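Local structure of glycoside transferase (Listeria monocytogenes, 6R2M) at residues Tyr40-Glu45 and Asn295-His300; Tyr56-Val61 and Lys307-Lys312; Pro143-Asp148 and Thr157-Tyr162; Phe199-Pro204 and Tyr248-Lys253. The protein is an extracellular glycoside hydrolase that probably acts on exopolysaccharide, although transferase activity has also been proposed for its family. All coordinates share one frame; numbering follows the deposited sequence.

Interaction 1: Tyr40-Glu45 and Asn295-His300; sequences YKNAQE and NPETTH
The type II beta turn from Y40 to A43 packs on the loop before helix 301-312, with Y40, K41 and N42 meeting P296, E297 and H300. K41 N donates to P296 O at 2.9 Å. Water 1 gives one hydrogen to K41 O and one to E297 O, and so links the two backbones again. At the tip of the turn, N42 ND2 binds E297 OE2 at 2.9 Å. The oxygen lies in the amide plane and uses its anti lone pair, while the amide and carboxylate planes are 72° apart. The extended K41 chain runs beside P296, with K41 CD 3.7 Å from P296 CG. K41 NZ goes on to N29 OD1. H300 presents its ring edge to the face of Y40 in an offset edge-to-face pair, centroids 5.0 Å apart. Y40 OH is 3.4 Å from H300 CD2. ND1 of H300 caps the N of F302. N295 OD1 takes the N-H groups of E297 and T298 and so shapes the loop. This is a surface contact between two connecting loops, one built on a beta turn, the other on an Asx turn that leads into a helix N-cap.

Interaction 2: Tyr56-Val61 and Lys307-Lys312; sequences YMEYLV and KEITLK
Y59 and I309 meet at the centre of the contact between helices 50-62 and 301-312. Their CA atoms are 5.6 Å apart. The axes of the two short helical segments approach to 9.9 Å and run roughly parallel, at 27°. Y59 holds CG anti to its own backbone N (chi1 180°), and this carries the ring across to the other helix. The side chains of Y59 and I309 slide past each other in opposite directions. Y59 CB lies 3.8 Å from I309 CG1, and the same CG1 touches the ring edge at Y59 CD1. Further out, Y59 CE1 is 3.9 Å from E308 CB. On the flank, the extended chain of E58 crosses I309 at about a right angle, with E58 OE2 3.9 Å from I309 CG2. K312 closes the contact at the phenol end of Y59. Its chain turns at chi2 (-119°) and again at its last torsion, which brings NZ near the ring plane and on to the hydroxyl. K312 NZ to Y59 OH is 2.5 Å, unusually short for a hydrogen bond, so the exact placing of the ammonium is doubtful. V22 of helix 21-29 also covers Y59 and E308. Two neighbouring helices, far apart in sequence and running the same way, are consistent with an (alpha/alpha) barrel, as in several glycoside hydrolase families.

Interaction 3: Pro143-Asp148 and Thr157-Tyr162; sequences PVDFYD and TLHLSY
D145 OD2 lies at the edge of the H159 ring, near its plane; the carboxylate and ring planes are 40° apart. D145 OD1 approaches the Y162 ring obliquely, 3.6 Å from Y162 CD2. H159 ND1 donates to D145 OD2 at 2.6 Å, from the syn side. A second donor reaches the same oxygen from above the carboxylate plane: T157 OG1, at 2.9 Å. The other oxygen, D145 OD1, accepts the backbone N-H of H159 at 2.7 Å through its syn lone pair, and this bond is nearly straight (167°). H159 thus grips both oxygens, one with its ring and one with its main chain. T157 OG1 sits between its own N and carbonyl carbon (chi1 57°), which turns the hydroxyl toward the aspartate. The backbones join where D145 N donates to T157 O at 3.0 Å. Beside this, L158 packs its side chain over P143 O, with L158 CB 3.6 Å from that oxygen. I100 of helix 100-116 covers P143, L158 and Y162. Three donors of different kinds, a ring N-H, a hydroxyl and a backbone N-H, fix the rotation of the D145 carboxylate. In turn, the aspartate holds the imidazole of H159 with ND1-H directed at the carboxylate.

Interaction 4: Phe199-Pro204 and Tyr248-Lys253; sequences FQYADP and YQRETK
The guanidinium of R250 lies flat on the ring of Y201, with the two planes only 2° apart and their centres 3.7 Å from each other. R250 NE stands over the middle of the ring, and R250 CZ is 3.3 Å from Y201 CG. The charged group therefore makes a cation-pi contact over the face. R250 CD adds a CH-pi contact to the same face, 3.4 Å from Y201 CE1. The chain of R250 is bent at chi3 (-39°), which lets both CD and the guanidinium rest on the ring. At its far edge, the guanidinium turns end-on to one backbone oxygen. NH1 donates to D203 O at 2.8 Å, and NH2 donates to that same D203 O at 3.2 Å in a more bent bond. The oxygen lies in the guanidinium plane. P204 O is also close, 3.1 Å from R250 NH2, oblique to that plane. D203 OD2 accepts the backbone N-H groups of S205 and E206 and does not touch the guanidinium. V207 of strand 206-208 touches R250 too, and the backbone of R250 pairs with S205. The stack and the paired N-H groups together fix the rotation of the guanidinium. Here a positive charge at the surface is met by an aromatic face and a main-chain carbonyl, and no carboxylate of the two segments touches the guanidinium.

Overall arrangement
Interactions 1 and 2 join regions near the N- and C-terminal ends of the chain and cross in sequence. Their centres are about 20 Å apart. The loop of interaction 1 leads directly into helix 301-312, which forms half of interaction 2. Interactions 3 and 4 come from the part of the chain between those regions, in series. Their centres are about 19 Å apart, and they touch where L160 CD1 packs on F199 CE1 at 4.0 Å. Both reach the three-stranded sheet of 158-159, 193-195 and 198-200. Interaction 2 lies across the chain's centre from both. Parts near the two chain ends are thus brought together, while interactions 3 and 4 lie among short strands and loops in mid-chain.

Interaction 1: Tyr40-Glu45 and Asn295-His300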
# COMPACT_ATOMS: atom_id res chain seq x y z
N TYR A 40 2.45 9.71 12.97
CA TYR A 40 1.50 10.32 13.90
C TYR A 40 1.98 11.71 14.26
O TYR A 40 3.19 11.93 14.43
CB TYR A 40 1.36 9.53 15.20
CG TYR A 40 0.91 8.09 15.09
CD1 TYR A 40 -0.44 7.75 15.11
CD2 TYR A 40 1.84 7.07 14.99
CE1 TYR A 40 -0.83 6.42 15.05
CE2 TYR A 40 1.46 5.75 14.92
CZ TYR A 40 0.12 5.43 14.94
OH TYR A 40 -0.25 4.10 14.88
N LYS A 41 1.05 12.64 14.43
CA LYS A 41 1.40 13.97 14.92
C LYS A 41 1.84 13.88 16.37
O LYS A 41 1.23 13.18 17.18
CB LYS A 41 0.21 14.91 14.78
CG LYS A 41 0.52 16.39 15.06
CD LYS A 41 -0.77 17.21 15.00
CE LYS A 41 -0.50 18.71 14.94
NZ LYS A 41 -1.78 19.49 14.91
N ASN A 42 2.91 14.61 16.70
CA ASN A 42 3.42 14.67 18.08
C ASN A 42 3.76 13.29 18.62
O ASN A 42 3.53 12.98 19.79
CB ASN A 42 2.41 15.38 19.01
CG ASN A 42 2.17 16.82 18.62
OD1 ASN A 42 3.07 17.51 18.14
ND2 ASN A 42 0.93 17.29 18.82
N ALA A 43 4.30 12.43 17.77
CA ALA A 43 4.66 11.09 18.22
C ALA A 43 5.91 11.14 19.08
O ALA A 43 6.83 11.93 18.82
CB ALA A 43 4.89 10.17 17.02
N GLN A 44 5.95 10.30 20.11
CA GLN A 44 7.17 10.14 20.90
C GLN A 44 8.27 9.49 20.07
O GLN A 44 9.45 9.84 20.21
CB GLN A 44 6.90 9.31 22.15
CG GLN A 44 5.55 9.50 22.80
CD GLN A 44 5.20 8.37 23.75
OE1 GLN A 44 4.61 7.37 23.35
NE2 GLN A 44 5.59 8.51 25.02
N GLU A 45 7.90 8.53 19.22
CA GLU A 45 8.82 7.80 18.35
C GLU A 45 8.35 7.98 16.91
O GLU A 45 7.74 7.06 16.34
CB GLU A 45 8.89 6.32 18.73
CG GLU A 45 10.27 5.70 18.62
CD GLU A 45 10.29 4.25 19.05
OE1 GLU A 45 9.22 3.72 19.44
OE2 GLU A 45 11.37 3.62 18.99
N ASN A 295 -8.33 12.76 14.16
CA ASN A 295 -7.35 13.03 15.20
C ASN A 295 -5.98 12.62 14.69
O ASN A 295 -5.71 11.41 14.61
CB ASN A 295 -7.70 12.26 16.48
CG ASN A 295 -6.74 12.55 17.62
OD1 ASN A 295 -5.58 12.91 17.40
ND2 ASN A 295 -7.21 12.38 18.85
N PRO A 296 -5.09 13.56 14.35
CA PRO A 296 -3.80 13.17 13.77
C PRO A 296 -2.81 12.66 14.79
O PRO A 296 -1.78 12.10 14.40
CB PRO A 296 -3.31 14.47 13.12
CG PRO A 296 -3.88 15.54 14.00
CD PRO A 296 -5.22 15.02 14.49
N GLU A 297 -3.10 12.82 16.09
CA GLU A 297 -2.23 12.23 17.10
C GLU A 297 -2.46 10.73 17.24
O GLU A 297 -1.53 10.00 17.59
CB GLU A 297 -2.43 12.91 18.45
CG GLU A 297 -1.97 14.36 18.48
CD GLU A 297 -2.09 14.99 19.86
OE1 GLU A 297 -2.97 14.57 20.65
OE2 GLU A 297 -1.30 15.91 20.14
N THR A 298 -3.68 10.25 16.97
CA THR A 298 -3.99 8.84 17.12
C THR A 298 -4.27 8.12 15.81
O THR A 298 -4.32 6.89 15.80
CB THR A 298 -5.21 8.64 18.04
OG1 THR A 298 -6.36 9.28 17.47
CG2 THR A 298 -4.92 9.21 19.42
N THR A 299 -4.48 8.86 14.72
CA THR A 299 -4.72 8.28 13.40
C THR A 299 -3.40 8.18 12.65
O THR A 299 -2.85 9.19 12.22
CB THR A 299 -5.71 9.11 12.59
OG1 THR A 299 -6.92 9.27 13.35
CG2 THR A 299 -6.06 8.45 11.27
N HIS A 300 -2.92 6.96 12.47
CA HIS A 300 -1.75 6.74 11.64
C HIS A 300 -2.00 7.30 10.25
O HIS A 300 -3.09 7.18 9.70
CB HIS A 300 -1.47 5.24 11.56
CG HIS A 300 -0.11 4.89 11.06
ND1 HIS A 300 0.29 5.12 9.76
CD2 HIS A 300 0.92 4.27 11.67
CE1 HIS A 300 1.53 4.68 9.61
NE2 HIS A 300 1.93 4.15 10.75
O HOH W 1 0.80 10.83 18.59

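Interaction 2: Tyr56-Val61 and Lys307-Lys312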
# COMPACT_ATOMS: atom_id res chain seq x y z
N TYR A 56 1.05 9.54 -0.21
CA TYR A 56 0.74 10.93 -0.51
C TYR A 56 0.96 11.23 -1.98
O TYR A 56 0.13 11.89 -2.61
CB TYR A 56 1.60 11.83 0.38
CG TYR A 56 1.17 13.28 0.44
CD1 TYR A 56 -0.16 13.65 0.33
CD2 TYR A 56 2.13 14.26 0.60
CE1 TYR A 56 -0.52 15.00 0.40
CE2 TYR A 56 1.78 15.60 0.66
CZ TYR A 56 0.45 15.95 0.56
OH TYR A 56 0.13 17.30 0.63
N MET A 57 2.04 10.71 -2.57
CA MET A 57 2.25 10.86 -4.01
C MET A 57 1.09 10.27 -4.80
O MET A 57 0.64 10.87 -5.79
CB MET A 57 3.56 10.20 -4.42
CG MET A 57 4.76 11.00 -3.98
SD MET A 57 6.35 10.14 -4.15
CE MET A 57 6.39 9.86 -5.93
N GLU A 58 0.63 9.08 -4.41
CA GLU A 58 -0.51 8.45 -5.08
C GLU A 58 -1.73 9.35 -5.02
O GLU A 58 -2.41 9.58 -6.04
CB GLU A 58 -0.77 7.09 -4.42
CG GLU A 58 -1.89 6.30 -5.03
CD GLU A 58 -2.01 4.92 -4.42
OE1 GLU A 58 -1.00 4.40 -3.88
OE2 GLU A 58 -3.11 4.33 -4.48
N TYR A 59 -2.04 9.89 -3.83
CA TYR A 59 -3.16 10.80 -3.68
C TYR A 59 -3.01 12.03 -4.58
O TYR A 59 -3.97 12.46 -5.22
CB TYR A 59 -3.31 11.22 -2.21
CG TYR A 59 -4.46 12.17 -2.01
CD1 TYR A 59 -5.76 11.68 -1.85
CD2 TYR A 59 -4.28 13.55 -2.05
CE1 TYR A 59 -6.83 12.52 -1.69
CE2 TYR A 59 -5.36 14.42 -1.89
CZ TYR A 59 -6.63 13.90 -1.71
OH TYR A 59 -7.71 14.76 -1.58
N LEU A 60 -1.80 12.61 -4.64
CA LEU A 60 -1.61 13.85 -5.37
C LEU A 60 -1.81 13.66 -6.87
O LEU A 60 -2.29 14.58 -7.54
CB LEU A 60 -0.22 14.41 -5.07
CG LEU A 60 -0.11 14.81 -3.60
CD1 LEU A 60 1.34 15.06 -3.27
CD2 LEU A 60 -1.00 16.01 -3.20
N VAL A 61 -1.46 12.49 -7.41
CA VAL A 61 -1.79 12.22 -8.81
C VAL A 61 -3.29 12.14 -9.00
O VAL A 61 -3.84 12.69 -9.97
CB VAL A 61 -1.09 10.93 -9.29
CG1 VAL A 61 -1.55 10.57 -10.72
CG2 VAL A 61 0.41 11.10 -9.26
N LYS A 307 -7.99 6.24 3.56
CA LYS A 307 -9.38 6.65 3.49
C LYS A 307 -9.56 7.75 2.44
O LYS A 307 -10.47 7.65 1.60
CB LYS A 307 -9.88 7.10 4.87
CG LYS A 307 -11.28 7.67 4.84
CD LYS A 307 -11.85 7.84 6.23
CE LYS A 307 -13.26 8.40 6.15
NZ LYS A 307 -13.93 8.58 7.47
N GLU A 308 -8.67 8.75 2.42
CA GLU A 308 -8.82 9.83 1.44
C GLU A 308 -8.68 9.30 0.01
O GLU A 308 -9.45 9.69 -0.87
CB GLU A 308 -7.82 10.94 1.69
CG GLU A 308 -8.02 11.65 3.02
CD GLU A 308 -9.41 12.23 3.19
OE1 GLU A 308 -10.01 12.68 2.18
OE2 GLU A 308 -9.90 12.26 4.34
N ILE A 309 -7.69 8.43 -0.23
CA ILE A 309 -7.51 7.89 -1.58
C ILE A 309 -8.74 7.10 -2.01
O ILE A 309 -9.25 7.27 -3.12
CB ILE A 309 -6.26 7.01 -1.65
CG1 ILE A 309 -5.00 7.85 -1.45
CG2 ILE A 309 -6.21 6.25 -3.01
CD1 ILE A 309 -3.77 7.01 -1.25
N THR A 310 -9.22 6.21 -1.13
CA THR A 310 -10.31 5.31 -1.53
C THR A 310 -11.61 6.07 -1.76
O THR A 310 -12.38 5.74 -2.67
CB THR A 310 -10.48 4.21 -0.47
OG1 THR A 310 -9.32 3.37 -0.46
CG2 THR A 310 -11.71 3.35 -0.76
N LEU A 311 -11.87 7.10 -0.96
CA LEU A 311 -13.10 7.87 -1.19
C LEU A 311 -13.00 8.76 -2.42
O LEU A 311 -14.04 9.21 -2.92
CB LEU A 311 -13.43 8.69 0.05
CG LEU A 311 -13.91 7.84 1.24
CD1 LEU A 311 -14.27 8.73 2.41
CD2 LEU A 311 -15.10 6.96 0.84
N LYS A 312 -11.80 9.02 -2.93
CA LYS A 312 -11.67 9.78 -4.17
C LYS A 312 -11.61 8.91 -5.41
O LYS A 312 -11.95 9.38 -6.50
CB LYS A 312 -10.42 10.66 -4.12
CG LYS A 312 -10.60 11.90 -3.28
CD LYS A 312 -10.41 13.18 -4.07
CE LYS A 312 -10.60 14.39 -3.17
NZ LYS A 312 -10.14 14.12 -1.78

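Interaction 3: Pro143-Asp148 and Thr157-Tyr162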
# COMPACT_ATOMS: atom_id res chain seq x y z
N PRO A 143 10.69 -12.20 -5.91
CA PRO A 143 10.93 -11.10 -4.97
C PRO A 143 11.05 -11.59 -3.53
O PRO A 143 10.41 -12.56 -3.12
CB PRO A 143 9.69 -10.20 -5.14
CG PRO A 143 8.64 -11.11 -5.75
CD PRO A 143 9.42 -12.05 -6.64
N VAL A 144 11.89 -10.88 -2.77
CA VAL A 144 11.92 -10.99 -1.32
C VAL A 144 11.70 -9.58 -0.75
O VAL A 144 11.71 -8.59 -1.48
CB VAL A 144 13.23 -11.62 -0.80
CG1 VAL A 144 13.35 -13.06 -1.30
CG2 VAL A 144 14.45 -10.81 -1.26
N ASP A 145 11.50 -9.51 0.57
CA ASP A 145 10.94 -8.28 1.15
C ASP A 145 11.86 -7.08 0.97
O ASP A 145 11.38 -5.94 0.89
CB ASP A 145 10.66 -8.46 2.63
CG ASP A 145 9.48 -9.37 2.89
OD1 ASP A 145 8.64 -9.55 1.98
OD2 ASP A 145 9.41 -9.93 4.01
N PHE A 146 13.16 -7.30 0.96
CA PHE A 146 14.08 -6.17 1.00
C PHE A 146 15.47 -6.63 0.62
O PHE A 146 15.76 -7.83 0.56
CB PHE A 146 14.12 -5.50 2.38
CG PHE A 146 14.56 -6.40 3.49
CD1 PHE A 146 15.90 -6.71 3.68
CD2 PHE A 146 13.63 -6.91 4.37
CE1 PHE A 146 16.30 -7.54 4.72
CE2 PHE A 146 14.01 -7.73 5.41
CZ PHE A 146 15.35 -8.04 5.59
N TYR A 147 16.30 -5.65 0.32
CA TYR A 147 17.73 -5.84 0.12
C TYR A 147 18.43 -4.85 1.03
O TYR A 147 18.09 -3.66 1.05
CB TYR A 147 18.11 -5.60 -1.35
CG TYR A 147 19.60 -5.67 -1.64
CD1 TYR A 147 20.25 -6.89 -1.69
CD2 TYR A 147 20.34 -4.51 -1.88
CE1 TYR A 147 21.60 -6.97 -1.96
CE2 TYR A 147 21.69 -4.58 -2.16
CZ TYR A 147 22.31 -5.81 -2.19
OH TYR A 147 23.65 -5.90 -2.47
N ASP A 148 19.36 -5.35 1.84
CA ASP A 148 20.21 -4.48 2.64
C ASP A 148 21.37 -4.01 1.76
O ASP A 148 22.25 -4.80 1.42
CB ASP A 148 20.70 -5.19 3.89
CG ASP A 148 21.36 -4.26 4.86
OD1 ASP A 148 22.27 -3.52 4.45
OD2 ASP A 148 20.97 -4.25 6.05
N THR A 157 12.74 -13.80 3.43
CA THR A 157 11.30 -13.96 3.48
C THR A 157 10.67 -13.17 2.35
O THR A 157 11.20 -12.13 1.93
CB THR A 157 10.69 -13.47 4.81
OG1 THR A 157 11.04 -12.09 5.03
CG2 THR A 157 11.21 -14.28 5.97
N LEU A 158 9.51 -13.64 1.89
CA LEU A 158 8.58 -12.80 1.13
C LEU A 158 7.26 -12.77 1.87
O LEU A 158 6.60 -13.80 2.02
CB LEU A 158 8.37 -13.32 -0.29
CG LEU A 158 7.27 -12.60 -1.08
CD1 LEU A 158 7.64 -11.13 -1.31
CD2 LEU A 158 6.96 -13.31 -2.40
N HIS A 159 6.87 -11.59 2.34
CA HIS A 159 5.52 -11.39 2.83
C HIS A 159 4.61 -11.09 1.65
O HIS A 159 4.86 -10.14 0.90
CB HIS A 159 5.50 -10.27 3.86
CG HIS A 159 6.08 -10.68 5.18
ND1 HIS A 159 7.43 -10.91 5.35
CD2 HIS A 159 5.49 -10.95 6.37
CE1 HIS A 159 7.65 -11.28 6.60
NE2 HIS A 159 6.49 -11.31 7.24
N LEU A 160 3.57 -11.91 1.47
CA LEU A 160 2.72 -11.76 0.29
C LEU A 160 1.99 -10.42 0.28
O LEU A 160 1.58 -9.95 -0.79
CB LEU A 160 1.72 -12.90 0.23
CG LEU A 160 2.38 -14.27 0.06
CD1 LEU A 160 1.34 -15.36 0.07
CD2 LEU A 160 3.17 -14.29 -1.24
N SER A 161 1.81 -9.80 1.45
CA SER A 161 1.18 -8.48 1.50
C SER A 161 2.04 -7.39 0.88
O SER A 161 1.56 -6.27 0.71
CB SER A 161 0.84 -8.12 2.95
OG SER A 161 2.03 -7.90 3.71
N TYR A 162 3.29 -7.68 0.55
CA TYR A 162 4.16 -6.74 -0.12
C TYR A 162 4.02 -6.79 -1.64
O TYR A 162 4.64 -5.97 -2.33
CB TYR A 162 5.62 -7.03 0.26
CG TYR A 162 6.11 -6.41 1.56
CD1 TYR A 162 5.22 -6.05 2.58
CD2 TYR A 162 7.47 -6.18 1.76
CE1 TYR A 162 5.69 -5.49 3.77
CE2 TYR A 162 7.94 -5.64 2.93
CZ TYR A 162 7.05 -5.28 3.93
OH TYR A 162 7.54 -4.72 5.09

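Interaction 4: Phe199-Pro204 and Tyr248-Lys253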
# COMPACT_ATOMS: atom_id res chain seq x y z
N PHE A 199 5.10 -22.12 2.67
CA PHE A 199 4.26 -21.09 3.26
C PHE A 199 4.17 -21.26 4.76
O PHE A 199 4.10 -22.39 5.26
CB PHE A 199 2.85 -21.13 2.68
CG PHE A 199 2.78 -20.78 1.22
CD1 PHE A 199 2.76 -19.45 0.82
CD2 PHE A 199 2.70 -21.77 0.26
CE1 PHE A 199 2.66 -19.13 -0.52
CE2 PHE A 199 2.61 -21.45 -1.08
CZ PHE A 199 2.58 -20.13 -1.48
N GLN A 200 4.15 -20.14 5.47
CA GLN A 200 3.96 -20.14 6.91
C GLN A 200 3.14 -18.92 7.30
O GLN A 200 3.04 -17.95 6.54
CB GLN A 200 5.30 -20.14 7.65
CG GLN A 200 6.10 -18.86 7.44
CD GLN A 200 7.41 -19.05 6.67
OE1 GLN A 200 7.44 -19.68 5.62
NE2 GLN A 200 8.48 -18.44 7.18
N TYR A 201 2.53 -18.98 8.48
CA TYR A 201 1.82 -17.83 9.00
C TYR A 201 2.79 -16.86 9.67
O TYR A 201 3.85 -17.24 10.17
CB TYR A 201 0.72 -18.24 9.99
CG TYR A 201 -0.49 -18.93 9.34
CD1 TYR A 201 -1.46 -18.20 8.66
CD2 TYR A 201 -0.63 -20.32 9.40
CE1 TYR A 201 -2.55 -18.83 8.06
CE2 TYR A 201 -1.72 -20.95 8.83
CZ TYR A 201 -2.68 -20.20 8.17
OH TYR A 201 -3.76 -20.84 7.58
N ALA A 202 2.42 -15.58 9.65
CA ALA A 202 3.29 -14.55 10.18
C ALA A 202 3.37 -14.61 11.70
O ALA A 202 4.40 -14.24 12.28
CB ALA A 202 2.78 -13.17 9.74
N ASP A 203 2.31 -15.07 12.35
CA ASP A 203 2.20 -15.07 13.80
C ASP A 203 1.55 -16.38 14.23
O ASP A 203 0.72 -16.92 13.49
CB ASP A 203 1.36 -13.87 14.28
CG ASP A 203 1.28 -13.78 15.79
OD1 ASP A 203 2.23 -13.25 16.40
OD2 ASP A 203 0.27 -14.23 16.35
N PRO A 204 1.92 -16.93 15.38
CA PRO A 204 1.35 -18.23 15.77
C PRO A 204 -0.14 -18.20 16.05
O PRO A 204 -0.77 -19.26 15.98
CB PRO A 204 2.15 -18.61 17.03
CG PRO A 204 3.04 -17.46 17.34
CD PRO A 204 3.15 -16.61 16.13
N TYR A 248 -7.85 -10.98 13.85
CA TYR A 248 -8.55 -12.19 14.26
C TYR A 248 -7.59 -13.24 14.81
O TYR A 248 -6.41 -13.30 14.45
CB TYR A 248 -9.34 -12.82 13.10
CG TYR A 248 -10.56 -12.05 12.67
CD1 TYR A 248 -10.45 -10.96 11.81
CD2 TYR A 248 -11.82 -12.43 13.09
CE1 TYR A 248 -11.56 -10.25 11.41
CE2 TYR A 248 -12.95 -11.73 12.70
CZ TYR A 248 -12.80 -10.64 11.85
OH TYR A 248 -13.91 -9.94 11.44
N GLN A 249 -8.12 -14.08 15.70
CA GLN A 249 -7.40 -15.25 16.18
C GLN A 249 -7.63 -16.40 15.21
O GLN A 249 -8.77 -16.73 14.87
CB GLN A 249 -7.88 -15.60 17.59
CG GLN A 249 -7.63 -14.50 18.60
CD GLN A 249 -6.17 -14.40 19.00
OE1 GLN A 249 -5.57 -15.39 19.43
NE2 GLN A 249 -5.59 -13.21 18.86
N ARG A 250 -6.54 -17.02 14.74
CA ARG A 250 -6.68 -18.03 13.70
C ARG A 250 -7.34 -19.30 14.21
O ARG A 250 -8.07 -19.96 13.46
CB ARG A 250 -5.33 -18.36 13.09
CG ARG A 250 -5.00 -17.51 11.93
CD ARG A 250 -4.10 -18.24 10.98
NE ARG A 250 -3.09 -19.05 11.67
CZ ARG A 250 -2.02 -18.56 12.28
NH1 ARG A 250 -1.79 -17.26 12.30
NH2 ARG A 250 -1.16 -19.39 12.86
N GLU A 251 -7.08 -19.66 15.46
CA GLU A 251 -7.57 -20.94 15.98
C GLU A 251 -9.08 -20.94 16.13
O GLU A 251 -9.74 -21.94 15.83
CB GLU A 251 -6.88 -21.25 17.30
CG GLU A 251 -5.35 -21.09 17.26
CD GLU A 251 -4.85 -19.73 17.76
OE1 GLU A 251 -4.07 -19.71 18.73
OE2 GLU A 251 -5.20 -18.68 17.17
N THR A 252 -9.65 -19.81 16.57
CA THR A 252 -11.07 -19.71 16.85
C THR A 252 -11.85 -18.99 15.76
O THR A 252 -13.08 -19.10 15.72
CB THR A 252 -11.30 -18.96 18.17
OG1 THR A 252 -10.76 -17.64 18.04
CG2 THR A 252 -10.60 -19.67 19.31
N LYS A 253 -11.15 -18.24 14.90
CA LYS A 253 -11.74 -17.32 13.93
C LYS A 253 -12.52 -16.19 14.61
O LYS A 253 -13.34 -15.52 13.97
CB LYS A 253 -12.62 -18.05 12.91
CG LYS A 253 -11.90 -19.16 12.17
CD LYS A 253 -12.60 -19.50 10.87
CE LYS A 253 -13.74 -20.48 11.05
NZ LYS A 253 -14.24 -20.96 9.73